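Long-range contacts in enolase from the environmental genome shotgun sequencing of the Sargasso Sea (PDB 2QGY), which is of unknown function but, as a member of the enolase superfamily, probably catalyses a magnesium-dependent reaction begun by removing a proton beside a carboxylate: residues Ser14-Trp19 with Ile37-Thr42; Ile18-Asn23 with Leu372-Leu377; Ile65-Leu70 with Ser102-Ala107. All coordinates share one frame; numbering follows the deposited sequence. Where two conformers were deposited one is given.

Contact 1: Ser14-Trp19 with Ile37-Thr42; sequences SRLKIW and IIIKIT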
ATOM      1  N   SER A  14      10.098 -12.259 -23.119  1.00 28.10           N
ATOM      2  CA  SER A  14      10.737 -13.566 -23.008  1.00 27.54           C
ATOM      3  C   SER A  14      11.507 -13.800 -21.715  1.00 26.48           C
ATOM      4  O   SER A  14      11.553 -14.937 -21.220  1.00 26.26           O
ATOM      5  CB  SER A  14      11.582 -13.918 -24.243  1.00 27.41           C
ATOM      6  OG  SER A  14      12.636 -12.998 -24.438  1.00 31.70           O
ATOM      7  N   ARG A  15      12.085 -12.737 -21.146  1.00 24.81           N
ATOM      8  CA  ARG A  15      12.983 -12.935 -20.029  1.00 23.95           C
ATOM      9  C   ARG A  15      12.876 -11.828 -18.992  1.00 22.30           C
ATOM     10  O   ARG A  15      12.632 -10.687 -19.342  1.00 21.41           O
ATOM     11  CB  ARG A  15      14.417 -13.041 -20.538  1.00 24.62           C
ATOM     12  CG  ARG A  15      15.349 -13.790 -19.618  1.00 31.15           C
ATOM     13  CD  ARG A  15      16.678 -14.117 -20.344  1.00 37.84           C
ATOM     14  NE  ARG A  15      16.493 -15.099 -21.416  1.00 45.03           N
ATOM     15  CZ  ARG A  15      16.921 -16.362 -21.376  1.00 47.62           C
ATOM     16  NH1 ARG A  15      17.580 -16.812 -20.312  1.00 48.80           N
ATOM     17  NH2 ARG A  15      16.691 -17.178 -22.406  1.00 47.51           N
ATOM     18  N   LEU A  16      13.031 -12.221 -17.724  1.00 20.26           N
ATOM     19  CA  LEU A  16      13.138 -11.273 -16.611  1.00 19.53           C
ATOM     20  C   LEU A  16      14.386 -11.576 -15.815  1.00 19.46           C
ATOM     21  O   LEU A  16      14.638 -12.726 -15.466  1.00 19.14           O
ATOM     22  CB  LEU A  16      11.898 -11.340 -15.704  1.00 19.27           C
ATOM     23  CG  LEU A  16      11.879 -10.505 -14.390  1.00 18.92           C
ATOM     24  CD1 LEU A  16      11.837  -9.017 -14.658  1.00 19.06           C
ATOM     25  CD2 LEU A  16      10.680 -10.923 -13.522  1.00 20.61           C
ATOM     26  N   LYS A  17      15.133 -10.522 -15.494  1.00 19.74           N
ATOM     27  CA  LYS A  17      16.164 -10.590 -14.473  1.00 19.45           C
ATOM     28  C   LYS A  17      15.911  -9.502 -13.425  1.00 18.23           C
ATOM     29  O   LYS A  17      15.558  -8.363 -13.763  1.00 17.37           O
ATOM     30  CB  LYS A  17      17.520 -10.337 -15.115  1.00 20.79           C
ATOM     31  CG  LYS A  17      18.734 -10.518 -14.171  1.00 26.56           C
ATOM     32  CD  LYS A  17      18.811 -11.896 -13.515  1.00 33.04           C
ATOM     33  CE  LYS A  17      20.036 -12.034 -12.591  1.00 31.57           C
ATOM     34  NZ  LYS A  17      21.271 -12.404 -13.373  1.00 34.88           N
ATOM     35  N   ILE A  18      16.126  -9.873 -12.175  1.00 16.58           N
ATOM     36  CA  ILE A  18      16.008  -8.932 -11.050  1.00 16.38           C
ATOM     37  C   ILE A  18      17.270  -9.067 -10.210  1.00 16.74           C
ATOM     38  O   ILE A  18      17.706 -10.197  -9.924  1.00 16.64           O
ATOM     39  CB  ILE A  18      14.769  -9.243 -10.163  1.00 16.49           C
ATOM     40  CG1 ILE A  18      13.487  -9.209 -10.968  1.00 15.04           C
ATOM     41  CG2 ILE A  18      14.687  -8.230  -8.929  1.00 15.27           C
ATOM     42  CD1 ILE A  18      12.221  -9.638 -10.175  1.00 17.23           C
ATOM     43  N   TRP A  19      17.847  -7.929  -9.809  1.00 16.30           N
ATOM     44  CA  TRP A  19      18.913  -7.917  -8.808  1.00 16.63           C
ATOM     45  C   TRP A  19      18.411  -7.120  -7.634  1.00 16.98           C
ATOM     46  O   TRP A  19      17.778  -6.079  -7.831  1.00 16.05           O
ATOM     47  CB  TRP A  19      20.141  -7.174  -9.328  1.00 18.41           C
ATOM     48  CG  TRP A  19      20.841  -7.782 -10.493  1.00 19.87           C
ATOM     49  CD1 TRP A  19      21.971  -8.542 -10.446  1.00 22.30           C
ATOM     50  CD2 TRP A  19      20.516  -7.623 -11.885  1.00 20.94           C
ATOM     51  NE1 TRP A  19      22.361  -8.900 -11.720  1.00 22.09           N
ATOM     52  CE2 TRP A  19      21.486  -8.351 -12.622  1.00 22.00           C
ATOM     53  CE3 TRP A  19      19.503  -6.939 -12.584  1.00 19.92           C
ATOM     54  CZ2 TRP A  19      21.470  -8.417 -14.018  1.00 20.76           C
ATOM     55  CZ3 TRP A  19      19.476  -7.024 -13.985  1.00 21.66           C
ATOM     56  CH2 TRP A  19      20.473  -7.734 -14.679  1.00 21.95           C
ATOM     57  N   ILE A  37      16.482  -2.423  -6.125  1.00 15.94           N
ATOM     58  CA  ILE A  37      15.822  -3.474  -6.880  1.00 15.63           C
ATOM     59  C   ILE A  37      15.823  -2.991  -8.318  1.00 15.21           C
ATOM     60  O   ILE A  37      15.085  -2.091  -8.672  1.00 14.02           O
ATOM     61  CB  ILE A  37      14.367  -3.681  -6.404  1.00 15.18           C
ATOM     62  CG1 ILE A  37      14.349  -3.982  -4.893  1.00 14.92           C
ATOM     63  CG2 ILE A  37      13.657  -4.747  -7.287  1.00 14.08           C
ATOM     64  CD1 ILE A  37      12.914  -3.960  -4.250  1.00 15.51           C
ATOM     65  N   ILE A  38      16.658  -3.613  -9.132  1.00 15.07           N
ATOM     66  CA  ILE A  38      16.817  -3.215 -10.527  1.00 15.63           C
ATOM     67  C   ILE A  38      16.419  -4.409 -11.387  1.00 15.51           C
ATOM     68  O   ILE A  38      16.785  -5.524 -11.063  1.00 17.01           O
ATOM     69  CB  ILE A  38      18.255  -2.811 -10.780  1.00 16.26           C
ATOM     70  CG1 ILE A  38      18.554  -1.543  -9.945  1.00 17.84           C
ATOM     71  CG2 ILE A  38      18.461  -2.540 -12.263  1.00 15.91           C
ATOM     72  CD1 ILE A  38      19.957  -1.046 -10.028  1.00 19.26           C
ATOM     73  N   ILE A  39      15.637  -4.177 -12.438  1.00 15.93           N
ATOM     74  CA  ILE A  39      15.189  -5.278 -13.303  1.00 15.81           C
ATOM     75  C   ILE A  39      15.590  -5.061 -14.755  1.00 16.33           C
ATOM     76  O   ILE A  39      15.781  -3.936 -15.205  1.00 16.24           O
ATOM     77  CB  ILE A  39      13.646  -5.512 -13.194  1.00 15.14           C
ATOM     78  CG1 ILE A  39      12.851  -4.517 -14.058  1.00 13.66           C
ATOM     79  CG2 ILE A  39      13.190  -5.433 -11.727  1.00 18.39           C
ATOM     80  CD1 ILE A  39      11.347  -4.847 -14.104  1.00 14.87           C
ATOM     81  N   LYS A  40      15.706  -6.166 -15.495  1.00 17.68           N
ATOM     82  CA  LYS A  40      15.881  -6.083 -16.930  1.00 18.39           C
ATOM     83  C   LYS A  40      14.899  -7.072 -17.546  1.00 18.00           C
ATOM     84  O   LYS A  40      14.874  -8.236 -17.168  1.00 17.88           O
ATOM     85  CB  LYS A  40      17.316  -6.455 -17.332  1.00 18.30           C
ATOM     86  CG  LYS A  40      17.551  -6.147 -18.792  1.00 20.23           C
ATOM     87  CD  LYS A  40      18.956  -6.572 -19.282  1.00 21.86           C
ATOM     88  CE  LYS A  40      18.998  -8.006 -19.731  1.00 23.70           C
ATOM     89  NZ  LYS A  40      20.405  -8.299 -20.217  1.00 27.98           N
ATOM     90  N   ILE A  41      14.098  -6.582 -18.479  1.00 18.18           N
ATOM     91  CA  ILE A  41      13.108  -7.377 -19.212  1.00 18.94           C
ATOM     92  C   ILE A  41      13.628  -7.448 -20.643  1.00 20.04           C
ATOM     93  O   ILE A  41      14.084  -6.440 -21.178  1.00 19.19           O
ATOM     94  CB  ILE A  41      11.726  -6.683 -19.178  1.00 19.73           C
ATOM     95  CG1 ILE A  41      11.092  -6.824 -17.771  1.00 19.67           C
ATOM     96  CG2 ILE A  41      10.801  -7.242 -20.266  1.00 20.95           C
ATOM     97  CD1 ILE A  41       9.704  -6.215 -17.625  1.00 19.49           C
ATOM     98  N   THR A  42      13.581  -8.643 -21.239  1.00 21.15           N
ATOM     99  CA  THR A  42      13.925  -8.837 -22.658  1.00 22.18           C
ATOM    100  C   THR A  42      12.664  -9.277 -23.405  1.00 21.77           C
ATOM    101  O   THR A  42      11.957 -10.193 -22.961  1.00 21.29           O
ATOM    102  CB  THR A  42      15.015  -9.932 -22.843  1.00 22.70           C
ATOM    103  OG1 THR A  42      16.103  -9.674 -21.946  1.00 23.24           O
ATOM    104  CG2 THR A  42      15.560  -9.924 -24.315  1.00 22.29           C
TER
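Trp19 turns the edge of its indole, not a face, to the strand beside it. CE3 lies 3.4 Å from Ile38 O, in the ring plane, and CZ3 runs alongside Lys40 CB. With CG beside the backbone N (chi1 -65°), the ring leans back along its own strand, and Lys17 CG settles over the rim of one face. Across the sheet, Leu16, Ile18, Ile39 and Ile41 form an apolar surface. There Ile18 CG1 and Ile39 CG2 lie side by side at 3.9 Å, pointing the same way, whereas the Leu16 and Ile41 chains cross obliquely, with CD1 of Leu16 3.9 Å from CG1 of Ile41. Paired backbone bonds fix this antiparallel register at Lys17/Lys40 and Trp19/Ile38. At the far end a classic beta bulge sets Ser14 and Arg15 against one residue: Thr42 O accepts from Ser14 N at 2.8 Å and from Arg15 N at 3.1 Å. On the Trp19 side, Trp50 of strand 48-53 meets the indole nearly parallel, Ser370 binds NE1, and Lys40 NZ forms salt bridges to Glu48 and Glu366. Strand 48-53 flanks 37-42, strand 373-379 flanks 14-19, and helix 60-74 covers the apolar surface through Ala64, Ile67 and Phe71.

Contact 2: Ile18-Asn23 with Leu372-Leu377; sequences IWITDN and LSIYSL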
ATOM      1  N   ILE A  18      16.126  -9.873 -12.175  1.00 16.58           N
ATOM      2  CA  ILE A  18      16.008  -8.932 -11.050  1.00 16.38           C
ATOM      3  C   ILE A  18      17.270  -9.067 -10.210  1.00 16.74           C
ATOM      4  O   ILE A  18      17.706 -10.197  -9.924  1.00 16.64           O
ATOM      5  CB  ILE A  18      14.769  -9.243 -10.163  1.00 16.49           C
ATOM      6  CG1 ILE A  18      13.487  -9.209 -10.968  1.00 15.04           C
ATOM      7  CG2 ILE A  18      14.687  -8.230  -8.929  1.00 15.27           C
ATOM      8  CD1 ILE A  18      12.221  -9.638 -10.175  1.00 17.23           C
ATOM      9  N   TRP A  19      17.847  -7.929  -9.809  1.00 16.30           N
ATOM     10  CA  TRP A  19      18.913  -7.917  -8.808  1.00 16.63           C
ATOM     11  C   TRP A  19      18.411  -7.120  -7.634  1.00 16.98           C
ATOM     12  O   TRP A  19      17.778  -6.079  -7.831  1.00 16.05           O
ATOM     13  CB  TRP A  19      20.141  -7.174  -9.328  1.00 18.41           C
ATOM     14  CG  TRP A  19      20.841  -7.782 -10.493  1.00 19.87           C
ATOM     15  CD1 TRP A  19      21.971  -8.542 -10.446  1.00 22.30           C
ATOM     16  CD2 TRP A  19      20.516  -7.623 -11.885  1.00 20.94           C
ATOM     17  NE1 TRP A  19      22.361  -8.900 -11.720  1.00 22.09           N
ATOM     18  CE2 TRP A  19      21.486  -8.351 -12.622  1.00 22.00           C
ATOM     19  CE3 TRP A  19      19.503  -6.939 -12.584  1.00 19.92           C
ATOM     20  CZ2 TRP A  19      21.470  -8.417 -14.018  1.00 20.76           C
ATOM     21  CZ3 TRP A  19      19.476  -7.024 -13.985  1.00 21.66           C
ATOM     22  CH2 TRP A  19      20.473  -7.734 -14.679  1.00 21.95           C
ATOM     23  N   ILE A  20      18.689  -7.606  -6.421  1.00 15.90           N
ATOM     24  CA  ILE A  20      18.558  -6.762  -5.232  1.00 16.78           C
ATOM     25  C   ILE A  20      19.954  -6.539  -4.671  1.00 16.68           C
ATOM     26  O   ILE A  20      20.630  -7.499  -4.258  1.00 15.30           O
ATOM     27  CB  ILE A  20      17.686  -7.455  -4.167  1.00 16.73           C
ATOM     28  CG1 ILE A  20      16.302  -7.778  -4.754  1.00 18.02           C
ATOM     29  CG2 ILE A  20      17.664  -6.615  -2.856  1.00 16.44           C
ATOM     30  CD1 ILE A  20      15.364  -8.487  -3.749  1.00 17.76           C
ATOM     31  N   THR A  21      20.419  -5.293  -4.690  1.00 17.59           N
ATOM     32  CA  THR A  21      21.779  -5.028  -4.244  1.00 18.40           C
ATOM     33  C   THR A  21      21.893  -5.176  -2.712  1.00 19.21           C
ATOM     34  O   THR A  21      20.937  -4.932  -1.977  1.00 19.34           O
ATOM     35  CB  THR A  21      22.333  -3.666  -4.744  1.00 18.75           C
ATOM     36  OG1 THR A  21      21.529  -2.576  -4.241  1.00 20.35           O
ATOM     37  CG2 THR A  21      22.312  -3.628  -6.286  1.00 18.66           C
ATOM     38  N   ASP A  22      23.062  -5.592  -2.234  1.00 19.44           N
ATOM     39  CA  ASP A  22      23.305  -5.592  -0.795  1.00 20.52           C
ATOM     40  C   ASP A  22      23.510  -4.152  -0.361  1.00 19.87           C
ATOM     41  O   ASP A  22      23.737  -3.275  -1.186  1.00 19.99           O
ATOM     42  CB  ASP A  22      24.570  -6.391  -0.457  1.00 20.36           C
ATOM     43  CG  ASP A  22      24.525  -6.994   0.950  1.00 22.43           C
ATOM     44  OD1 ASP A  22      23.618  -6.658   1.756  1.00 23.19           O
ATOM     45  OD2 ASP A  22      25.409  -7.822   1.228  1.00 26.87           O
ATOM     46  N   ASN A  23      23.444  -3.896   0.943  1.00 19.84           N
ATOM     47  CA  ASN A  23      23.890  -2.622   1.443  1.00 20.19           C
ATOM     48  C   ASN A  23      25.396  -2.547   1.258  1.00 20.27           C
ATOM     49  O   ASN A  23      26.102  -3.531   1.459  1.00 21.15           O
ATOM     50  CB  ASN A  23      23.546  -2.477   2.935  1.00 19.42           C
ATOM     51  CG  ASN A  23      22.068  -2.679   3.209  1.00 21.53           C
ATOM     52  OD1 ASN A  23      21.648  -3.738   3.689  1.00 22.38           O
ATOM     53  ND2 ASN A  23      21.267  -1.659   2.910  1.00 22.05           N
ATOM     54  N   LEU A 372      27.584  -7.171  -6.603  1.00 21.08           N
ATOM     55  CA  LEU A 372      27.091  -6.256  -5.574  1.00 21.07           C
ATOM     56  C   LEU A 372      25.748  -6.688  -4.998  1.00 20.73           C
ATOM     57  O   LEU A 372      25.225  -6.013  -4.104  1.00 22.00           O
ATOM     58  CB  LEU A 372      26.953  -4.854  -6.184  1.00 19.86           C
ATOM     59  CG  LEU A 372      28.230  -4.145  -6.633  1.00 20.39           C
ATOM     60  CD1 LEU A 372      27.893  -2.879  -7.417  1.00 18.82           C
ATOM     61  CD2 LEU A 372      29.141  -3.806  -5.438  1.00 20.84           C
ATOM     62  N   SER A 373      25.197  -7.797  -5.500  1.00 20.83           N
ATOM     63  CA  SER A 373      23.841  -8.215  -5.131  1.00 20.42           C
ATOM     64  C   SER A 373      23.795  -9.328  -4.105  1.00 22.16           C
ATOM     65  O   SER A 373      24.662 -10.224  -4.092  1.00 21.50           O
ATOM     66  CB  SER A 373      23.046  -8.602  -6.390  1.00 20.59           C
ATOM     67  OG  SER A 373      22.897  -7.441  -7.213  1.00 19.38           O
ATOM     68  N   ILE A 374      22.789  -9.232  -3.236  1.00 22.21           N
ATOM     69  CA  ILE A 374      22.494 -10.194  -2.184  1.00 24.17           C
ATOM     70  C   ILE A 374      21.475 -11.229  -2.698  1.00 25.00           C
ATOM     71  O   ILE A 374      21.409 -12.356  -2.198  1.00 23.90           O
ATOM     72  CB  ILE A 374      21.979  -9.453  -0.887  1.00 23.76           C
ATOM     73  CG1 ILE A 374      21.937 -10.384   0.338  1.00 27.59           C
ATOM     74  CG2 ILE A 374      20.628  -8.797  -1.081  1.00 25.44           C
ATOM     75  CD1 ILE A 374      23.318 -10.841   0.764  1.00 30.78           C
ATOM     76  N   TYR A 375      20.694 -10.854  -3.714  1.00 25.77           N
ATOM     77  CA  TYR A 375      19.652 -11.724  -4.257  0.50 27.04           C
ATOM     78  C   TYR A 375      19.467 -11.430  -5.731  1.00 27.44           C
ATOM     79  O   TYR A 375      19.686 -10.305  -6.192  1.00 26.00           O
ATOM     80  CB  TYR A 375      18.319 -11.556  -3.501  0.50 28.23           C
ATOM     81  CG  TYR A 375      18.410 -11.846  -2.016  0.50 29.79           C
ATOM     82  CD1 TYR A 375      18.909 -13.071  -1.549  0.50 30.51           C
ATOM     83  CD2 TYR A 375      18.005 -10.897  -1.071  0.50 31.12           C
ATOM     84  CE1 TYR A 375      19.022 -13.335  -0.187  0.50 30.76           C
ATOM     85  CE2 TYR A 375      18.110 -11.158   0.298  0.50 31.61           C
ATOM     86  CZ  TYR A 375      18.619 -12.376   0.726  0.50 30.52           C
ATOM     87  OH  TYR A 375      18.721 -12.639   2.074  0.50 32.43           O
ATOM     88  N   SER A 376      19.098 -12.452  -6.484  1.00 28.14           N
ATOM     89  CA  SER A 376      18.824 -12.249  -7.893  1.00 30.24           C
ATOM     90  C   SER A 376      17.862 -13.322  -8.413  1.00 31.79           C
ATOM     91  O   SER A 376      17.727 -14.408  -7.833  1.00 30.75           O
ATOM     92  CB  SER A 376      20.115 -12.158  -8.727  1.00 30.62           C
ATOM     93  OG  SER A 376      20.801 -13.398  -8.789  1.00 32.27           O
ATOM     94  N   LEU A 377      17.159 -12.984  -9.473  1.00 33.09           N
ATOM     95  CA  LEU A 377      16.143 -13.858 -10.011  1.00 36.18           C
ATOM     96  C   LEU A 377      16.330 -13.808 -11.504  1.00 37.23           C
ATOM     97  O   LEU A 377      16.587 -12.740 -12.053  1.00 36.21           O
ATOM     98  CB  LEU A 377      14.779 -13.294  -9.619  1.00 36.20           C
ATOM     99  CG  LEU A 377      13.504 -14.083  -9.402  1.00 38.41           C
ATOM    100  CD1 LEU A 377      13.750 -15.510  -8.858  1.00 40.89           C
ATOM    101  CD2 LEU A 377      12.623 -13.244  -8.431  1.00 37.90           C
TER
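Ile20 faces two residues of the other strand at once, Ile374 and Tyr375, and the backbone hydrogen bonds show how this classic beta bulge is accommodated. Ile20 O takes a bond from Ile374 N at 3.0 Å and a weak one from Tyr375 N, while Ile20 N gives an almost straight bond (176°) to Tyr375 O at 2.9 Å. Before the bulge, Leu377 N reaches Ile18 O in regular antiparallel pairing. Beyond it the register has slipped by one, and Asp22 N binds Leu372 O at 2.9 Å, an acceptor that His24 NE2 also uses.

Apolar contacts lie on both parts of the pairing. Ile18 CD1 and Leu377 CD2 lie alongside each other at 4.0 Å. Ile374 has CG1 anti to its amide nitrogen (chi1 -168°), which leaves CG2 between the backbone N and the carbonyl carbon, turned to Ile20, 4.1 Å from Ile20 CG2.

Polar side chains contribute mainly by packing across the pair. Ile374 CD1 passes across the Asp22 carboxylate in van der Waals contact, 3.7 Å from OD2. Ser373 OG sits near the plane of the Trp19 indole, at the CD1 edge, 3.5 Å from that atom; its hydrogen bond goes to Leu369 O in helix 366-371. Thr21 OG1 accepts a hydrogen bond from Phe36 N.

Joining a strand near the N terminus to one at the chain's end, this pairing completes the antiparallel sheet of the capping domain. A C-terminal segment that returns to the N-terminal domain in this way, after the barrel, is characteristic of the enolase superfamily.

Contact 3: Ile65-Leu70 with Ser102-Ala107; sequences IIIKEL and SSATSA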
ATOM      1  N   ILE A  65       9.299 -10.690  -5.921  1.00 17.81           N
ATOM      2  CA  ILE A  65       8.389 -11.787  -6.191  1.00 19.27           C
ATOM      3  C   ILE A  65       7.103 -11.334  -6.885  1.00 18.64           C
ATOM      4  O   ILE A  65       6.624 -11.990  -7.822  1.00 18.42           O
ATOM      5  CB  ILE A  65       8.116 -12.607  -4.899  1.00 19.47           C
ATOM      6  CG1 ILE A  65       9.395 -13.331  -4.448  1.00 21.77           C
ATOM      7  CG2 ILE A  65       6.906 -13.552  -5.069  1.00 21.35           C
ATOM      8  CD1 ILE A  65      10.059 -14.209  -5.502  1.00 28.21           C
ATOM      9  N   ILE A  66       6.582 -10.185  -6.469  1.00 17.41           N
ATOM     10  CA  ILE A  66       5.451  -9.560  -7.143  1.00 16.60           C
ATOM     11  C   ILE A  66       5.788  -9.163  -8.581  1.00 16.29           C
ATOM     12  O   ILE A  66       5.023  -9.474  -9.495  1.00 16.66           O
ATOM     13  CB  ILE A  66       4.905  -8.349  -6.334  1.00 17.13           C
ATOM     14  CG1 ILE A  66       4.286  -8.845  -5.024  1.00 18.18           C
ATOM     15  CG2 ILE A  66       3.855  -7.581  -7.159  1.00 17.20           C
ATOM     16  CD1 ILE A  66       4.016  -7.659  -4.055  1.00 17.22           C
ATOM     17  N   ILE A  67       6.928  -8.505  -8.794  1.00 15.08           N
ATOM     18  CA  ILE A  67       7.365  -8.240 -10.155  1.00 16.03           C
ATOM     19  C   ILE A  67       7.412  -9.536 -10.967  1.00 17.07           C
ATOM     20  O   ILE A  67       6.949  -9.567 -12.111  1.00 17.49           O
ATOM     21  CB  ILE A  67       8.796  -7.588 -10.192  1.00 15.75           C
ATOM     22  CG1 ILE A  67       8.737  -6.186  -9.573  1.00 13.92           C
ATOM     23  CG2 ILE A  67       9.345  -7.515 -11.643  1.00 15.85           C
ATOM     24  CD1 ILE A  67      10.121  -5.572  -9.279  1.00 15.49           C
ATOM     25  N   LYS A  68       7.986 -10.585 -10.389  1.00 18.39           N
ATOM     26  CA  LYS A  68       8.079 -11.866 -11.076  1.00 21.01           C
ATOM     27  C   LYS A  68       6.689 -12.418 -11.432  1.00 21.41           C
ATOM     28  O   LYS A  68       6.474 -12.903 -12.559  1.00 20.88           O
ATOM     29  CB  LYS A  68       8.845 -12.902 -10.228  1.00 20.86           C
ATOM     30  CG  LYS A  68       8.943 -14.278 -10.936  1.00 25.12           C
ATOM     31  CD  LYS A  68       9.940 -15.230 -10.273  1.00 25.03           C
ATOM     32  CE  LYS A  68       9.237 -16.318  -9.451  1.00 32.61           C
ATOM     33  NZ  LYS A  68      10.165 -17.416  -8.936  1.00 32.65           N
ATOM     34  N   GLU A  69       5.741 -12.322 -10.501  1.00 21.35           N
ATOM     35  CA  GLU A  69       4.399 -12.848 -10.788  1.00 22.66           C
ATOM     36  C   GLU A  69       3.647 -12.048 -11.834  1.00 21.97           C
ATOM     37  O   GLU A  69       2.913 -12.610 -12.694  1.00 21.74           O
ATOM     38  CB  GLU A  69       3.558 -12.972  -9.521  1.00 22.62           C
ATOM     39  CG  GLU A  69       3.997 -14.086  -8.566  1.00 28.91           C
ATOM     40  CD  GLU A  69       4.037 -15.479  -9.211  1.00 33.57           C
ATOM     41  OE1 GLU A  69       3.113 -15.817  -9.980  1.00 37.73           O
ATOM     42  OE2 GLU A  69       4.991 -16.243  -8.935  1.00 36.69           O
ATOM     43  N   LEU A  70       3.830 -10.730 -11.779  1.00 20.98           N
ATOM     44  CA  LEU A  70       3.246  -9.853 -12.782  1.00 20.47           C
ATOM     45  C   LEU A  70       3.862 -10.146 -14.147  1.00 21.62           C
ATOM     46  O   LEU A  70       3.166 -10.217 -15.152  1.00 20.36           O
ATOM     47  CB  LEU A  70       3.417  -8.394 -12.393  1.00 20.53           C
ATOM     48  CG  LEU A  70       2.581  -7.977 -11.176  1.00 19.76           C
ATOM     49  CD1 LEU A  70       2.897  -6.533 -10.758  1.00 21.19           C
ATOM     50  CD2 LEU A  70       1.091  -8.134 -11.400  1.00 18.25           C
ATOM     51  N   SER A 102       2.892  -0.806  -5.953  1.00 15.37           N
ATOM     52  CA  SER A 102       3.156   0.340  -6.822  1.00 14.79           C
ATOM     53  C   SER A 102       4.635   0.378  -7.195  1.00 15.33           C
ATOM     54  O   SER A 102       4.973   0.800  -8.317  1.00 15.48           O
ATOM     55  CB  SER A 102       2.734   1.673  -6.127  1.00 15.08           C
ATOM     56  OG  SER A 102       1.316   1.730  -5.953  1.00 17.86           O
ATOM     57  N   SER A 103       5.515  -0.038  -6.270  1.00 14.28           N
ATOM     58  CA  SER A 103       6.958  -0.151  -6.611  1.00 15.76           C
ATOM     59  C   SER A 103       7.188  -1.241  -7.669  1.00 15.11           C
ATOM     60  O   SER A 103       7.977  -1.057  -8.608  1.00 14.46           O
ATOM     61  CB  SER A 103       7.817  -0.478  -5.401  1.00 14.90           C
ATOM     62  OG  SER A 103       7.865   0.635  -4.534  1.00 22.14           O
ATOM     63  N   ALA A 104       6.512  -2.377  -7.484  1.00 14.38           N
ATOM     64  CA  ALA A 104       6.600  -3.477  -8.469  1.00 15.25           C
ATOM     65  C   ALA A 104       6.160  -3.034  -9.872  1.00 14.75           C
ATOM     66  O   ALA A 104       6.872  -3.278 -10.841  1.00 15.60           O
ATOM     67  CB  ALA A 104       5.761  -4.678  -8.017  1.00 14.85           C
ATOM     68  N   THR A 105       5.000  -2.384  -9.972  1.00 14.22           N
ATOM     69  CA  THR A 105       4.452  -2.009 -11.283  1.00 13.65           C
ATOM     70  C   THR A 105       5.283  -0.880 -11.849  1.00 13.89           C
ATOM     71  O   THR A 105       5.448  -0.811 -13.036  1.00 12.78           O
ATOM     72  CB  THR A 105       2.979  -1.573 -11.251  1.00 13.93           C
ATOM     73  OG1 THR A 105       2.814  -0.383 -10.457  1.00 17.78           O
ATOM     74  CG2 THR A 105       2.133  -2.702 -10.639  1.00 13.69           C
ATOM     75  N   SER A 106       5.800   0.007 -10.999  1.00 13.68           N
ATOM     76  CA  SER A 106       6.745   1.057 -11.506  1.00 13.57           C
ATOM     77  C   SER A 106       7.920   0.441 -12.259  1.00 14.66           C
ATOM     78  O   SER A 106       8.308   0.927 -13.342  1.00 14.27           O
ATOM     79  CB  SER A 106       7.331   1.907 -10.366  1.00 14.08           C
ATOM     80  OG  SER A 106       6.279   2.630  -9.787  1.00 15.76           O
ATOM     81  N   ALA A 107       8.544  -0.563 -11.659  1.00 14.10           N
ATOM     82  CA  ALA A 107       9.758  -1.114 -12.230  1.00 14.07           C
ATOM     83  C   ALA A 107       9.421  -1.671 -13.631  1.00 14.48           C
ATOM     84  O   ALA A 107      10.168  -1.439 -14.569  1.00 14.59           O
ATOM     85  CB  ALA A 107      10.351  -2.184 -11.342  1.00 13.99           C
TER
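Ile67 lies against the backbone of Ala104, and with no aromatic ring or side-chain amide at this interface, the flat groups to consider are peptide units. The CG1 of Ile67 rests 3.6 Å from Ala104 CA and close to Ala104 O, so that a methylene packs directly on the main chain. Two residues before Ala104, the carbonyl of Ser102 is approached on both faces of its plane. Ser106 N comes from one side as the ordinary helical bond, and Ser106 OG from the other at 2.7 Å, giving the buried oxygen two donors. Ser106 OG in turn accepts from the amide of Gly280.

The remaining contact is made of small groups fitted between branched ones. Ala104 CB points into the other helix and meets Ile66 CG2 at 3.6 Å, with Ile67 CG1 also against it. The tip of Ile67, CD1, continues along the partner helix to Ala107 CB at 4.0 Å. Leu70 slants across Thr105, its CD1 3.9 Å from Thr105 CG2. Although the CB of Thr105 points away from the other helix, a chi1 of 63° places CG2 beside the backbone N, where Leu70 can touch it, and sends OG1 to Gly280 O.

With alanines at the crossing, the axes of the two segments approach to 8.9 Å, at a crossing angle of -54°. This is plain apolar helix packing within the N-terminal domain, without a hydrogen bond between the segments.

Around it, Ile37 and Ile39 of strand 37-43 pack against Ile67, and Ile89 and Leu92 of helix 82-93 close on Leu70. Phe101 and Ile108 extend the interface along helix 99-120, and Phe58 and Arg59 of the second subunit pack on Leu70 and Ile66 of helix 60-74.

Overall arrangement
From the N terminus, strand 13-21 leads through the connection 22-36 to strand 37-43, and contact 1 closes that excursion. Contact 3 follows in series, bringing helix 99-120 back onto helix 60-74. Contact 2 closes by far the longest loop: it starts from the same strand as contact 1, sharing Ile18 and Trp19 with it, and spans the whole barrel before the chain returns. Contact 3 is nested inside that loop, whereas contact 1 overlaps its beginning. In space all three meet where sheet and helices pack: Ile67 touches Ile18 and Ile39, and Leu377 touches Ile65 and Lys68. Together they illustrate how one domain can be assembled from both ends of a chain.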